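Local atomic coordinates of beta-glucosidase (Pseudoalteromonas sp., PDB entry 3F95), a protein that probably hydrolyses beta-glucosidic bonds as an exo-1,3/1,4-beta-glucanase, of which this chain is the extra C-terminal beta-sandwich domain. Residues A[68-73]-A[153-158]. Numbering follows the deposited sequence.
Sequences ALSLSY and ALRITS
Leu69 and Ile156 form a hydrogen-bonded pair between the antiparallel strands 68-73 and 154-158, bonding through Leu69 N to Ile156 O (2.8 Å) and Ile156 N to Leu69 O (2.7 Å), both fairly straight at the hydrogen. The ladder continues with Leu71 N to Leu154 O at 3.0 Å, but there it changes character. A classic beta bulge sets both Ala153 and Leu154 against Leu71, whose carbonyl oxygen receives two weak bonds, from Ala153 N (2.8 Å, badly bent at 121°) and from Leu154 N (3.4 Å).

Side chains alternate across the sheet. Leu69, Leu71, Leu154 and Ile156 share the apolar face, from which Leu69 and Ile156 reach across to Trp63 of the opposing sheet, Leu69 also to Phe61; Trp20, Leu22 and Leu104 flank the pair in the same sheet. Between the strands Leu154 CG touches Leu71 CB (3.9 Å); chi1 of 74° tucks that CG between its own backbone N and carbonyl carbon, bringing the branch point back alongside Leu71. At the bulge itself, Ala153 CB meets Tyr73 CE2 obliquely, at 3.9 Å.

The other face carries Ala68, Ser70, Arg155 and Thr157. Ala68 CB rests against Thr157 OG1, while Ser70 OG lies beside the aliphatic Arg155 CG (3.4 Å) and near the edge of its guanidinium. With CG anti to the backbone N, the arginine runs out past the serine and bends at chi3, and its NE makes a salt bridge to Asp152, which also shares a weak hydrogen bond with Ser70 OG. One carboxylate just before the bulge thus serves both residues of a non-hydrogen-bonded pair.

The chemistry therefore divides by face: in this galactose-binding-like beta-sandwich, the leucines and isoleucine feed the buried interior, whereas Asp152 probably offsets the arginine's charge and, with a weak bond from NH1 to Gln105, helps hold its end.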
ATOM      1  N   ALA A  68      -6.511   9.354  -1.439  1.00 13.50           N
ATOM      2  CA  ALA A  68      -6.276   7.942  -1.100  1.00 14.34           C
ATOM      3  C   ALA A  68      -5.579   7.262  -2.269  1.00 14.23           C
ATOM      4  O   ALA A  68      -6.014   7.352  -3.423  1.00 14.45           O
ATOM      5  CB  ALA A  68      -7.567   7.234  -0.792  1.00 14.31           C
ATOM      6  N   LEU A  69      -4.501   6.565  -1.948  1.00 13.84           N
ATOM      7  CA  LEU A  69      -3.856   5.668  -2.888  1.00 14.15           C
ATOM      8  C   LEU A  69      -4.291   4.259  -2.526  1.00 14.73           C
ATOM      9  O   LEU A  69      -4.234   3.888  -1.344  1.00 15.39           O
ATOM     10  CB  LEU A  69      -2.345   5.719  -2.712  1.00 14.21           C
ATOM     11  CG  LEU A  69      -1.621   4.645  -3.531  1.00 16.60           C
ATOM     12  CD1 LEU A  69      -1.652   4.993  -5.062  1.00 12.83           C
ATOM     13  CD2 LEU A  69      -0.233   4.398  -2.988  1.00 17.57           C
ATOM     14  N   SER A  70      -4.736   3.492  -3.514  1.00 14.55           N
ATOM     15  CA  SER A  70      -4.993   2.064  -3.290  1.00 15.42           C
ATOM     16  C   SER A  70      -4.235   1.198  -4.281  1.00 14.98           C
ATOM     17  O   SER A  70      -3.966   1.612  -5.431  1.00 14.80           O
ATOM     18  CB  SER A  70      -6.500   1.773  -3.419  1.00 15.57           C
ATOM     19  OG  SER A  70      -7.243   2.509  -2.443  1.00 20.51           O
ATOM     20  N   LEU A  71      -3.877  -0.007  -3.835  1.00 14.38           N
ATOM     21  CA  LEU A  71      -3.526  -1.073  -4.735  1.00 14.56           C
ATOM     22  C   LEU A  71      -4.767  -1.972  -4.714  1.00 14.70           C
ATOM     23  O   LEU A  71      -5.126  -2.538  -3.666  1.00 14.97           O
ATOM     24  CB  LEU A  71      -2.284  -1.818  -4.225  1.00 14.35           C
ATOM     25  CG  LEU A  71      -1.868  -3.056  -5.003  1.00 15.25           C
ATOM     26  CD1 LEU A  71      -1.530  -2.733  -6.446  1.00 15.89           C
ATOM     27  CD2 LEU A  71      -0.675  -3.726  -4.273  1.00 14.69           C
ATOM     28  N   SER A  72      -5.432  -2.087  -5.858  1.00 14.79           N
ATOM     29  CA  SER A  72      -6.807  -2.582  -5.860  0.50 14.86           C
ATOM     30  C   SER A  72      -7.040  -3.678  -6.897  1.00 15.57           C
ATOM     31  O   SER A  72      -6.333  -3.758  -7.897  1.00 14.75           O
ATOM     32  CB  SER A  72      -7.794  -1.417  -6.032  0.50 14.99           C
ATOM     33  OG  SER A  72      -7.797  -0.950  -7.362  0.50 18.37           O
ATOM     34  N   TYR A  73      -8.018  -4.538  -6.608  1.00 16.09           N
ATOM     35  CA  TYR A  73      -8.407  -5.610  -7.507  1.00 17.96           C
ATOM     36  C   TYR A  73      -9.384  -5.032  -8.543  1.00 19.39           C
ATOM     37  O   TYR A  73     -10.251  -4.223  -8.210  1.00 20.33           O
ATOM     38  CB  TYR A  73      -9.096  -6.732  -6.713  1.00 18.75           C
ATOM     39  CG  TYR A  73      -8.187  -7.469  -5.740  1.00 17.88           C
ATOM     40  CD1 TYR A  73      -7.467  -8.586  -6.147  1.00 19.47           C
ATOM     41  CD2 TYR A  73      -8.076  -7.062  -4.415  1.00 21.12           C
ATOM     42  CE1 TYR A  73      -6.641  -9.274  -5.261  1.00 20.64           C
ATOM     43  CE2 TYR A  73      -7.256  -7.755  -3.525  1.00 20.39           C
ATOM     44  CZ  TYR A  73      -6.541  -8.852  -3.961  1.00 20.98           C
ATOM     45  OH  TYR A  73      -5.706  -9.536  -3.068  1.00 21.69           O
ATOM     46  N   ALA A 153      -6.483  -4.076  -1.785  1.00 17.44           N
ATOM     47  CA  ALA A 153      -5.457  -4.834  -1.024  1.00 16.09           C
ATOM     48  C   ALA A 153      -4.767  -3.937   0.031  1.00 16.81           C
ATOM     49  O   ALA A 153      -4.528  -4.358   1.183  1.00 16.30           O
ATOM     50  CB  ALA A 153      -4.448  -5.468  -1.967  1.00 16.31           C
ATOM     51  N   LEU A 154      -4.465  -2.700  -0.366  1.00 16.60           N
ATOM     52  CA  LEU A 154      -4.054  -1.652   0.558  1.00 17.32           C
ATOM     53  C   LEU A 154      -4.618  -0.291   0.160  1.00 16.52           C
ATOM     54  O   LEU A 154      -4.857  -0.023  -1.012  1.00 15.86           O
ATOM     55  CB  LEU A 154      -2.521  -1.581   0.670  1.00 18.57           C
ATOM     56  CG  LEU A 154      -1.659  -1.006  -0.435  1.00 19.21           C
ATOM     57  CD1 LEU A 154      -1.514   0.516  -0.350  1.00 22.51           C
ATOM     58  CD2 LEU A 154      -0.252  -1.666  -0.414  1.00 18.99           C
ATOM     59  N   ARG A 155      -4.801   0.573   1.140  1.00 16.54           N
ATOM     60  CA  ARG A 155      -5.264   1.923   0.885  1.00 16.58           C
ATOM     61  C   ARG A 155      -4.518   2.835   1.846  1.00 16.16           C
ATOM     62  O   ARG A 155      -4.469   2.562   3.053  1.00 17.15           O
ATOM     63  CB  ARG A 155      -6.781   1.997   1.103  1.00 16.98           C
ATOM     64  CG  ARG A 155      -7.373   3.382   0.888  1.00 16.45           C
ATOM     65  CD  ARG A 155      -8.834   3.447   1.375  1.00 20.31           C
ATOM     66  NE  ARG A 155      -9.637   2.384   0.811  1.00 25.46           N
ATOM     67  CZ  ARG A 155     -10.599   1.729   1.453  1.00 24.74           C
ATOM     68  NH1 ARG A 155     -10.914   2.020   2.717  1.00 27.04           N
ATOM     69  NH2 ARG A 155     -11.252   0.779   0.814  1.00 25.90           N
ATOM     70  N   ILE A 156      -3.881   3.872   1.314  1.00 14.65           N
ATOM     71  CA  ILE A 156      -3.202   4.858   2.162  1.00 14.17           C
ATOM     72  C   ILE A 156      -3.874   6.212   1.920  1.00 14.56           C
ATOM     73  O   ILE A 156      -3.973   6.671   0.787  1.00 13.79           O
ATOM     74  CB  ILE A 156      -1.694   4.934   1.846  1.00 14.61           C
ATOM     75  CG1 ILE A 156      -1.040   3.556   2.131  1.00 14.41           C
ATOM     76  CG2 ILE A 156      -1.025   6.065   2.671  1.00 15.52           C
ATOM     77  CD1 ILE A 156       0.357   3.436   1.551  1.00 13.18           C
ATOM     78  N   THR A 157      -4.333   6.823   3.000  1.00 14.51           N
ATOM     79  CA  THR A 157      -5.014   8.112   2.954  1.00 14.80           C
ATOM     80  C   THR A 157      -4.256   9.139   3.791  1.00 15.15           C
ATOM     81  O   THR A 157      -3.867   8.865   4.947  1.00 15.04           O
ATOM     82  CB  THR A 157      -6.465   7.956   3.448  1.00 14.04           C
ATOM     83  OG1 THR A 157      -7.115   6.925   2.687  1.00 15.91           O
ATOM     84  CG2 THR A 157      -7.229   9.270   3.255  1.00 16.51           C
ATOM     85  N   SER A 158      -4.058  10.325   3.215  1.00 14.98           N
ATOM     86  CA  SER A 158      -3.345  11.420   3.887  1.00 15.64           C
ATOM     87  C   SER A 158      -3.600  12.740   3.135  1.00 16.52           C
ATOM     88  O   SER A 158      -4.235  12.739   2.070  1.00 15.82           O
ATOM     89  CB  SER A 158      -1.840  11.106   3.988  1.00 14.51           C
ATOM     90  OG  SER A 158      -1.142  12.045   4.838  1.00 15.25           O
TER